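Local coordinates for protein HTPA Reductase (Selaginella moellendorffii, PDB 5U5N) that probably catalyses the NAD(P)H-dependent reduction of 4-hydroxy-tetrahydrodipicolinate to tetrahydrodipicolinate in the diaminopimelate pathway of lysine biosynthesis, at residues Glu200-Met205 and Gln210-His215; Asp114-Arg117 and Tyr122-Ile125; Ala21-Ala26 and Ile242-Thr247. All coordinates share one frame; numbering follows the deposited sequence.

Interaction 1: residues Glu200-Met205 and Gln210-His215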
loop_
_atom_site.group_PDB
_atom_site.type_symbol
_atom_site.label_atom_id
_atom_site.label_comp_id
_atom_site.label_asym_id
_atom_site.label_seq_id
_atom_site.Cartn_x
_atom_site.Cartn_y
_atom_site.Cartn_z
ATOM N N GLU A 200 -9.583 -0.864 26.712
ATOM C CA GLU A 200 -8.676 -0.275 25.749
ATOM C C GLU A 200 -8.893 -0.762 24.300
ATOM O O GLU A 200 -8.716 0.004 23.343
ATOM C CB GLU A 200 -7.229 -0.505 26.197
ATOM C CG GLU A 200 -6.206 0.267 25.393
ATOM C CD GLU A 200 -4.832 0.340 26.060
ATOM O OE1 GLU A 200 -4.654 -0.194 27.190
ATOM O OE2 GLU A 200 -3.942 0.965 25.448
ATOM N N GLN A 201 -9.262 -2.023 24.131
ATOM C CA GLN A 201 -9.581 -2.530 22.797
ATOM C C GLN A 201 -10.729 -1.753 22.176
ATOM O O GLN A 201 -10.707 -1.436 20.996
ATOM C CB GLN A 201 -9.899 -4.024 22.847
ATOM C CG GLN A 201 -8.664 -4.868 23.064
ATOM C CD GLN A 201 -8.987 -6.340 23.219
ATOM O OE1 GLN A 201 -10.049 -6.689 23.735
ATOM N NE2 GLN A 201 -8.062 -7.206 22.796
ATOM N N MET A 202 -11.728 -1.445 22.994
ATOM C CA MET A 202 -12.878 -0.665 22.542
ATOM C C MET A 202 -12.545 0.818 22.392
ATOM O O MET A 202 -12.681 1.353 21.312
ATOM C CB MET A 202 -14.042 -0.818 23.501
ATOM C CG MET A 202 -14.639 -2.212 23.518
ATOM S SD MET A 202 -16.089 -2.388 24.561
ATOM C CE MET A 202 -17.046 -0.936 24.098
ATOM N N THR A 203 -12.123 1.458 23.477
ATOM C CA THR A 203 -11.972 2.911 23.544
ATOM C C THR A 203 -10.828 3.445 22.666
ATOM O O THR A 203 -10.872 4.597 22.227
ATOM C CB THR A 203 -11.679 3.429 24.996
ATOM O OG1 THR A 203 -12.431 2.722 25.996
ATOM C CG2 THR A 203 -11.958 4.944 25.122
ATOM N N ARG A 204 -9.802 2.631 22.436
ATOM C CA ARG A 204 -8.600 3.075 21.748
ATOM C C ARG A 204 -8.409 2.412 20.395
ATOM O O ARG A 204 -7.972 3.077 19.467
ATOM C CB ARG A 204 -7.362 2.870 22.618
ATOM C CG ARG A 204 -6.043 2.951 21.842
ATOM C CD ARG A 204 -4.862 2.289 22.521
ATOM N NE ARG A 204 -3.612 2.782 21.941
ATOM C CZ ARG A 204 -2.394 2.258 22.109
ATOM N NH1 ARG A 204 -2.183 1.166 22.851
ATOM N NH2 ARG A 204 -1.359 2.842 21.502
ATOM N N MET A 205 -8.689 1.123 20.272
ATOM C CA MET A 205 -8.581 0.466 18.968
ATOM C C MET A 205 -9.880 0.515 18.163
ATOM O O MET A 205 -9.854 0.271 16.976
ATOM C CB MET A 205 -8.106 -0.985 19.128
ATOM C CG MET A 205 -6.767 -1.125 19.835
ATOM S SD MET A 205 -5.393 -0.421 18.910
ATOM C CE MET A 205 -5.151 -1.682 17.668
ATOM N N GLN A 210 -19.255 -6.544 20.639
ATOM C CA GLN A 210 -19.620 -7.914 20.241
ATOM C C GLN A 210 -18.445 -8.723 19.653
ATOM O O GLN A 210 -18.493 -9.955 19.646
ATOM C CB GLN A 210 -20.808 -7.892 19.256
ATOM C CG GLN A 210 -20.464 -7.507 17.831
ATOM C CD GLN A 210 -21.533 -6.699 17.124
ATOM O OE1 GLN A 210 -22.563 -7.247 16.712
ATOM N NE2 GLN A 210 -21.279 -5.376 16.973
ATOM N N HIS A 211 -17.397 -8.034 19.182
ATOM C CA HIS A 211 -16.266 -8.704 18.545
ATOM C C HIS A 211 -14.984 -8.820 19.388
ATOM O O HIS A 211 -13.911 -9.144 18.847
ATOM C CB HIS A 211 -15.979 -8.020 17.233
ATOM C CG HIS A 211 -17.092 -8.139 16.245
ATOM N ND1 HIS A 211 -17.471 -9.347 15.700
ATOM C CD2 HIS A 211 -17.874 -7.197 15.668
ATOM C CE1 HIS A 211 -18.464 -9.146 14.850
ATOM N NE2 HIS A 211 -18.726 -7.849 14.813
ATOM N N LEU A 212 -15.095 -8.595 20.701
ATOM C CA LEU A 212 -13.924 -8.671 21.580
ATOM C C LEU A 212 -13.204 -10.028 21.593
ATOM O O LEU A 212 -11.976 -10.050 21.770
ATOM C CB LEU A 212 -14.299 -8.251 22.996
ATOM C CG LEU A 212 -14.609 -6.744 23.106
ATOM C CD1 LEU A 212 -15.300 -6.414 24.414
ATOM C CD2 LEU A 212 -13.352 -5.910 22.999
ATOM N N ASN A 213 -13.915 -11.132 21.378
ATOM C CA ASN A 213 -13.240 -12.476 21.346
ATOM C C ASN A 213 -12.876 -13.005 19.969
ATOM O O ASN A 213 -12.147 -13.980 19.897
ATOM C CB ASN A 213 -14.016 -13.515 22.171
ATOM C CG ASN A 213 -14.093 -13.107 23.629
ATOM O OD1 ASN A 213 -15.161 -12.786 24.135
ATOM N ND2 ASN A 213 -12.939 -13.034 24.291
ATOM N N GLY A 214 -13.277 -12.283 18.906
ATOM C CA GLY A 214 -12.933 -12.635 17.527
ATOM C C GLY A 214 -12.645 -11.388 16.688
ATOM O O GLY A 214 -13.537 -10.814 16.060
ATOM N N HIS A 215 -11.396 -10.928 16.722
ATOM C CA HIS A 215 -10.981 -9.769 15.939
ATOM C C HIS A 215 -9.485 -9.752 15.711
ATOM O O HIS A 215 -8.737 -10.412 16.411
ATOM C CB HIS A 215 -11.462 -8.462 16.601
ATOM C CG HIS A 215 -10.737 -8.103 17.865
ATOM N ND1 HIS A 215 -11.162 -8.509 19.114
ATOM C CD2 HIS A 215 -9.602 -7.395 18.064
ATOM C CE1 HIS A 215 -10.321 -8.053 20.025
ATOM N NE2 HIS A 215 -9.371 -7.373 19.415
#

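Interaction 2: residues Asp114-Arg117 and Tyr122-Ile125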
loop_
_atom_site.group_PDB
_atom_site.type_symbol
_atom_site.label_atom_id
_atom_site.label_comp_id
_atom_site.label_asym_id
_atom_site.label_seq_id
_atom_site.Cartn_x
_atom_site.Cartn_y
_atom_site.Cartn_z
ATOM N N ASP A 114 3.673 -31.030 0.188
ATOM C CA ASP A 114 4.330 -32.112 -0.568
ATOM C C ASP A 114 3.303 -33.019 -1.222
ATOM O O ASP A 114 3.338 -33.211 -2.424
ATOM C CB ASP A 114 5.277 -32.946 0.339
ATOM C CG ASP A 114 6.216 -33.864 -0.447
ATOM O OD1 ASP A 114 6.195 -33.837 -1.685
ATOM O OD2 ASP A 114 6.983 -34.619 0.170
ATOM N N VAL A 115 2.385 -33.552 -0.427
ATOM C CA VAL A 115 1.353 -34.468 -0.921
ATOM C C VAL A 115 0.501 -33.838 -2.044
ATOM O O VAL A 115 0.204 -34.493 -3.052
ATOM C CB VAL A 115 0.490 -34.967 0.261
ATOM C CG1 VAL A 115 -0.802 -35.598 -0.201
ATOM C CG2 VAL A 115 1.261 -35.971 1.093
ATOM N N ALA A 116 0.118 -32.575 -1.870
ATOM C CA ALA A 116 -0.662 -31.856 -2.881
ATOM C C ALA A 116 0.091 -31.673 -4.210
ATOM O O ALA A 116 -0.455 -31.925 -5.281
ATOM C CB ALA A 116 -1.124 -30.510 -2.332
ATOM N N ARG A 117 1.348 -31.248 -4.120
ATOM C CA ARG A 117 2.213 -31.046 -5.297
ATOM C C ARG A 117 2.547 -32.371 -5.977
ATOM O O ARG A 117 2.446 -32.479 -7.199
ATOM C CB ARG A 117 3.507 -30.315 -4.914
ATOM C CG ARG A 117 4.315 -29.816 -6.121
ATOM C CD ARG A 117 5.615 -29.090 -5.756
ATOM N NE ARG A 117 5.422 -28.225 -4.591
ATOM C CZ ARG A 117 5.852 -28.456 -3.346
ATOM N NH1 ARG A 117 6.592 -29.527 -3.013
ATOM N NH2 ARG A 117 5.559 -27.568 -2.406
ATOM N N TYR A 122 -5.390 -30.376 -8.026
ATOM C CA TYR A 122 -5.753 -28.965 -7.984
ATOM C C TYR A 122 -6.072 -28.547 -6.552
ATOM O O TYR A 122 -7.011 -29.064 -5.955
ATOM C CB TYR A 122 -6.926 -28.651 -8.923
ATOM C CG TYR A 122 -6.531 -28.725 -10.377
ATOM C CD1 TYR A 122 -5.833 -27.683 -10.990
ATOM C CD2 TYR A 122 -6.817 -29.849 -11.142
ATOM C CE1 TYR A 122 -5.465 -27.753 -12.327
ATOM C CE2 TYR A 122 -6.459 -29.915 -12.475
ATOM C CZ TYR A 122 -5.776 -28.870 -13.051
ATOM O OH TYR A 122 -5.399 -28.954 -14.359
ATOM N N SER A 123 -5.288 -27.611 -6.013
ATOM C CA SER A 123 -5.477 -27.148 -4.644
ATOM C C SER A 123 -5.090 -25.697 -4.393
ATOM O O SER A 123 -4.306 -25.111 -5.113
ATOM C CB SER A 123 -4.701 -28.054 -3.649
ATOM O OG SER A 123 -3.449 -28.429 -4.166
ATOM N N ILE A 124 -5.668 -25.148 -3.338
ATOM C CA ILE A 124 -5.238 -23.900 -2.758
ATOM C C ILE A 124 -4.980 -24.220 -1.303
ATOM O O ILE A 124 -5.881 -24.619 -0.567
ATOM C CB ILE A 124 -6.310 -22.798 -2.903
ATOM C CG1 ILE A 124 -6.438 -22.374 -4.368
ATOM C CG2 ILE A 124 -5.938 -21.585 -2.059
ATOM C CD1 ILE A 124 -7.782 -21.771 -4.680
ATOM N N ILE A 125 -3.739 -24.040 -0.885
ATOM C CA ILE A 125 -3.358 -24.207 0.495
ATOM C C ILE A 125 -2.927 -22.834 0.958
ATOM O O ILE A 125 -1.890 -22.306 0.524
ATOM C CB ILE A 125 -2.227 -25.257 0.642
ATOM C CG1 ILE A 125 -2.805 -26.636 0.276
ATOM C CG2 ILE A 125 -1.669 -25.267 2.063
ATOM C CD1 ILE A 125 -1.785 -27.715 0.027
#

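Interaction 3: residues Ala21-Ala26 and Ile242-Thr247. With NAD (nicotinamide-adenine-dinucleotide), chain C.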
loop_
_atom_site.group_PDB
_atom_site.type_symbol
_atom_site.label_atom_id
_atom_site.label_comp_id
_atom_site.label_asym_id
_atom_site.label_seq_id
_atom_site.Cartn_x
_atom_site.Cartn_y
_atom_site.Cartn_z
ATOM N N ALA A 21 -19.819 -21.888 4.523
ATOM C CA ALA A 21 -20.956 -22.501 3.838
ATOM C C ALA A 21 -22.081 -21.487 3.633
ATOM O O ALA A 21 -22.694 -21.433 2.589
ATOM C CB ALA A 21 -21.464 -23.721 4.613
ATOM N N GLU A 22 -22.344 -20.701 4.659
ATOM C CA GLU A 22 -23.373 -19.662 4.597
ATOM C C GLU A 22 -23.060 -18.583 3.589
ATOM O O GLU A 22 -23.961 -18.117 2.890
ATOM C CB GLU A 22 -23.592 -19.043 5.966
ATOM C CG GLU A 22 -24.263 -20.059 6.855
ATOM C CD GLU A 22 -25.036 -19.445 7.974
ATOM O OE1 GLU A 22 -24.415 -19.319 9.057
ATOM O OE2 GLU A 22 -26.229 -19.078 7.748
ATOM N N ALA A 23 -21.787 -18.219 3.518
ATOM C CA ALA A 23 -21.310 -17.252 2.544
ATOM C C ALA A 23 -21.319 -17.835 1.146
ATOM O O ALA A 23 -21.629 -17.101 0.189
ATOM C CB ALA A 23 -19.922 -16.783 2.906
ATOM N N ALA A 24 -21.003 -19.129 1.009
ATOM C CA ALA A 24 -21.057 -19.788 -0.300
ATOM C C ALA A 24 -22.486 -19.775 -0.841
ATOM O O ALA A 24 -22.706 -19.464 -2.003
ATOM C CB ALA A 24 -20.483 -21.223 -0.233
ATOM N N VAL A 25 -23.438 -20.112 0.025
ATOM C CA VAL A 25 -24.878 -20.202 -0.313
ATOM C C VAL A 25 -25.417 -18.817 -0.728
ATOM O O VAL A 25 -26.006 -18.685 -1.772
ATOM C CB VAL A 25 -25.688 -20.807 0.868
ATOM C CG1 VAL A 25 -27.156 -20.508 0.790
ATOM C CG2 VAL A 25 -25.482 -22.308 0.907
ATOM N N ALA A 26 -25.185 -17.808 0.101
ATOM C CA ALA A 26 -25.589 -16.429 -0.161
ATOM C C ALA A 26 -24.990 -15.835 -1.446
ATOM O O ALA A 26 -25.656 -15.107 -2.137
ATOM C CB ALA A 26 -25.240 -15.551 1.029
ATOM N N ILE A 242 -14.350 -12.077 6.543
ATOM C CA ILE A 242 -13.288 -11.899 5.535
ATOM C C ILE A 242 -12.695 -13.248 5.105
ATOM O O ILE A 242 -12.317 -13.407 3.943
ATOM C CB ILE A 242 -12.156 -10.945 6.000
ATOM C CG1 ILE A 242 -11.302 -10.494 4.806
ATOM C CG2 ILE A 242 -11.287 -11.547 7.088
ATOM C CD1 ILE A 242 -10.156 -9.593 5.159
ATOM N N TYR A 243 -12.626 -14.206 6.032
ATOM C CA TYR A 243 -12.104 -15.551 5.726
ATOM C C TYR A 243 -13.132 -16.296 4.863
ATOM O O TYR A 243 -12.760 -16.906 3.863
ATOM C CB TYR A 243 -11.702 -16.339 7.008
ATOM C CG TYR A 243 -10.907 -15.464 7.980
ATOM C CD1 TYR A 243 -9.649 -14.997 7.644
ATOM C CD2 TYR A 243 -11.439 -15.064 9.210
ATOM C CE1 TYR A 243 -8.921 -14.171 8.504
ATOM C CE2 TYR A 243 -10.735 -14.228 10.065
ATOM C CZ TYR A 243 -9.480 -13.781 9.708
ATOM O OH TYR A 243 -8.785 -12.903 10.523
ATOM N N ALA A 244 -14.411 -16.214 5.237
ATOM C CA ALA A 244 -15.517 -16.745 4.439
ATOM C C ALA A 244 -15.553 -16.197 3.005
ATOM O O ALA A 244 -15.642 -16.942 2.019
ATOM C CB ALA A 244 -16.842 -16.468 5.127
ATOM N N GLN A 245 -15.488 -14.882 2.885
ATOM C CA GLN A 245 -15.522 -14.252 1.548
ATOM C C GLN A 245 -14.269 -14.598 0.721
ATOM O O GLN A 245 -14.380 -14.832 -0.465
ATOM C CB GLN A 245 -15.718 -12.720 1.648
ATOM C CG GLN A 245 -17.066 -12.308 2.218
ATOM C CD GLN A 245 -18.216 -12.888 1.443
ATOM O OE1 GLN A 245 -18.206 -12.846 0.237
ATOM N NE2 GLN A 245 -19.202 -13.473 2.138
ATOM N N GLY A 246 -13.100 -14.687 1.335
ATOM C CA GLY A 246 -11.910 -15.104 0.608
ATOM C C GLY A 246 -11.958 -16.555 0.170
ATOM O O GLY A 246 -11.527 -16.886 -0.930
ATOM N N THR A 247 -12.492 -17.430 1.009
ATOM C CA THR A 247 -12.714 -18.828 0.615
ATOM C C THR A 247 -13.626 -18.957 -0.646
ATOM O O THR A 247 -13.333 -19.732 -1.560
ATOM C CB THR A 247 -13.271 -19.688 1.780
ATOM O OG1 THR A 247 -12.508 -19.473 2.973
ATOM C CG2 THR A 247 -13.185 -21.123 1.389
HETATM P PA NAD C . -13.986 -25.385 15.223
HETATM O O1A NAD C . -13.353 -26.074 16.419
HETATM O O2A NAD C . -15.149 -24.426 15.386
HETATM O O5B NAD C . -14.449 -26.467 14.150
HETATM C C5B NAD C . -13.560 -27.396 13.560
HETATM C C4B NAD C . -14.405 -28.613 13.209
HETATM O O4B NAD C . -13.644 -29.594 12.505
HETATM C C3B NAD C . -15.004 -29.301 14.436
HETATM O O3B NAD C . -16.422 -29.059 14.469
HETATM C C2B NAD C . -14.601 -30.778 14.297
HETATM O O2B NAD C . -15.649 -31.679 14.723
HETATM C C1B NAD C . -14.197 -30.878 12.812
HETATM N N9A NAD C . -13.241 -31.945 12.408
HETATM C C8A NAD C . -12.175 -32.398 13.100
HETATM N N7A NAD C . -11.537 -33.371 12.410
HETATM C C5A NAD C . -12.186 -33.548 11.246
HETATM C C6A NAD C . -12.045 -34.430 10.066
HETATM N N6A NAD C . -11.040 -35.329 9.990
HETATM N N1A NAD C . -12.934 -34.308 9.057
HETATM C C2A NAD C . -13.953 -33.424 9.109
HETATM N N3A NAD C . -14.147 -32.595 10.164
HETATM C C4A NAD C . -13.310 -32.606 11.242
HETATM O O3 NAD C . -12.774 -24.688 14.412
HETATM P PN NAD C . -12.917 -23.299 13.587
HETATM O O1N NAD C . -13.132 -22.227 14.630
HETATM O O2N NAD C . -13.925 -23.477 12.467
HETATM O O5D NAD C . -11.453 -23.251 12.908
HETATM C C5D NAD C . -11.052 -24.311 12.046
HETATM C C4D NAD C . -9.617 -24.170 11.558
HETATM O O4D NAD C . -9.546 -23.095 10.614
HETATM C C3D NAD C . -8.602 -23.859 12.668
HETATM O O3D NAD C . -7.384 -24.603 12.487
HETATM C C2D NAD C . -8.343 -22.373 12.513
HETATM O O2D NAD C . -7.026 -21.977 12.899
HETATM C C1D NAD C . -8.514 -22.182 11.013
HETATM N N1N NAD C . -8.782 -20.798 10.567
HETATM C C2N NAD C . -8.103 -20.387 9.480
HETATM C C3N NAD C . -8.266 -19.114 8.942
HETATM C C7N NAD C . -7.469 -18.683 7.725
HETATM O O7N NAD C . -7.246 -17.493 7.568
HETATM N N7N NAD C . -6.996 -19.567 6.831
HETATM C C4N NAD C . -9.167 -18.253 9.572
HETATM C C5N NAD C . -9.867 -18.682 10.697
HETATM C C6N NAD C . -9.658 -19.972 11.183
#

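Interaction 1: residues Glu200-Met205 and Gln210-His215
Gln201 NE2 is gripped from beyond the contact by Val195 O, more weakly by His162 O, and meets His215 across it. The amide nitrogen sits at the edge of the imidazole, close to its plane and 3.6 Å from His215 NE2. Amide and ring are turned nearly perpendicular, 81° apart. Both ring nitrogens of His215 have polar partners: NE2 is hydrogen-bonded to Ser161 OG, and ND1 donates to His211 O at 2.8 Å. That second bond is bent, 140° at the hydrogen, in part because the carbonyl oxygen is tilted from the ring plane. Gly214 N also donates to His211 O, at 3.2 Å, arriving from the other face of the carbonyl group; this backbone bond closes the type I turn His211-Gly214, while bonds at both ring nitrogens limit rotation of the imidazole. The case illustrates how a short connection can be packed back on the helix it follows: helix 198-203 ends, the chain reverses, and this turn leads directly into strand 215-223 of the mixed sheet in the C-terminal region. Leu212, at the second position of the turn, fits its branch end against Gln201 and Met202. Its CB does not point at the helix, but the branch end bends closer, and CD2 lies 3.5 Å from Gln201 OE1 and 3.9 Å from Met202 CG. Gln201 extends to meet it, with CG anti to the carbonyl carbon (chi1 -73°) and the chain straight beyond. The Met202 chain crosses Leu212 at about a right angle, its sulfur SD 4.1 Å from Leu212 CD1. Val207, from the connection between the two segments, packs against both Leu212 and His215.

Interaction 2: residues Asp114-Arg117 and Tyr122-Ile125
Ala116 meets Ser123 and Ile125 with a single methyl group, a compact example of how a small residue lets a helix lie close to a strand. The Ala116 CB bond is aimed at the sheet and ends between two side chains from the same face of strand 123-125, 3.6 Å from Ser123 OG and 3.7 Å from Ile125 CD1. The backbones approach to 7.0 Å, measured from Ala116 CA to Ser123 CA. In Ile125, CG1 sits beside the backbone N (chi1 -68°) and the chain beyond it is extended (chi2 165°), which carries CD1 to the methyl. Ser123 presents its hydroxyl to the same methyl, yet that oxygen is not left without a polar partner, for it is hydrogen-bonded to Thr121 O just before the strand.

All three residues are buried. The outer side of the helix is looser: the next residue, Arg117, directs its CB bond away from the strand and lies at the exposed surface, while Asp114 is only partly covered and keeps a long, weak ion pair with Lys118.

The contact belongs to the right-handed beta-alpha-beta crossover of strand 100-102, helix 109-119 and strand 123-125, typical of a Rossmann domain. Phe100 and Leu266, on the flanking parallel strands, touch both Ser123 and Ile125, and Leu112 and Leu113 of the helix also cover Ile125, whereas helix 241-259 packs on Ile124.

Interaction 3: residues Ala21-Ala26 and Ile242-Thr247
Ala23 and Ala244 meet methyl to methyl, CB to CB at 3.8 Å, where helix 15-27 comes against helix 241-259. Both CB bonds are directed across the interface, and with side chains this small the helices can come close, 6.1 Å between the CA atoms of Ala23 and Ala244. Gln245 adds to this packing: it starts out pointing away, but its bend at chi2 (-56°) brings the amide round, and NE2 rests 3.5 Å from Ala23 CB.

The hydrogen bonds run within helix 241-259 or to residues outside the two segments. Gln245 OE1 is bonded to Arg279, the C-terminal residue. Tyr243 O accepts from both Thr247 N and Thr247 OG1, the hydroxyl at 2.7 Å and above the carbonyl plane. Thr247 OG1 has a further partner in Tyr80 OH.

Aromatic contact is made with the cofactor. The Tyr243 ring has Ile242 CG2 centred over one face, and NAD C4N 3.6 Å above the opposite face and offset toward the rim. Its CD1 also approaches NAD O7N, at 3.5 Å.

C4N is the hydride-carrying carbon of nicotinamide, so this ring flanks the redox end of the cofactor, while Lys15 N and Val16 N, at the start of helix 15-27, are hydrogen-bonded to the same NAD. Such use of the first helix's N-terminus is the hallmark of a dinucleotide-binding Rossmann fold.

In the fold
Interaction 3 joins residues more than two hundred positions apart, and the loop it closes encloses the other two in series, first interaction 2, then interaction 1. Interactions 2 and 3 lie with their centres 21 Å apart around the five-stranded parallel sheet; helix 241-259 links them, meeting helix 15-27 in one and packing on strand 123-125 near the other. Interaction 1 lies beside the mixed four-stranded sheet of the C-terminal region, where the loop after helix 198-203 enters strand 215-223, its centre 36 Å from that of interaction 2, on the opposite side of the chain's centre. Helix 241-259, which follows strand 229-238 of that mixed sheet, returns the chain to the nucleotide-binding domain, with NAD bound alongside.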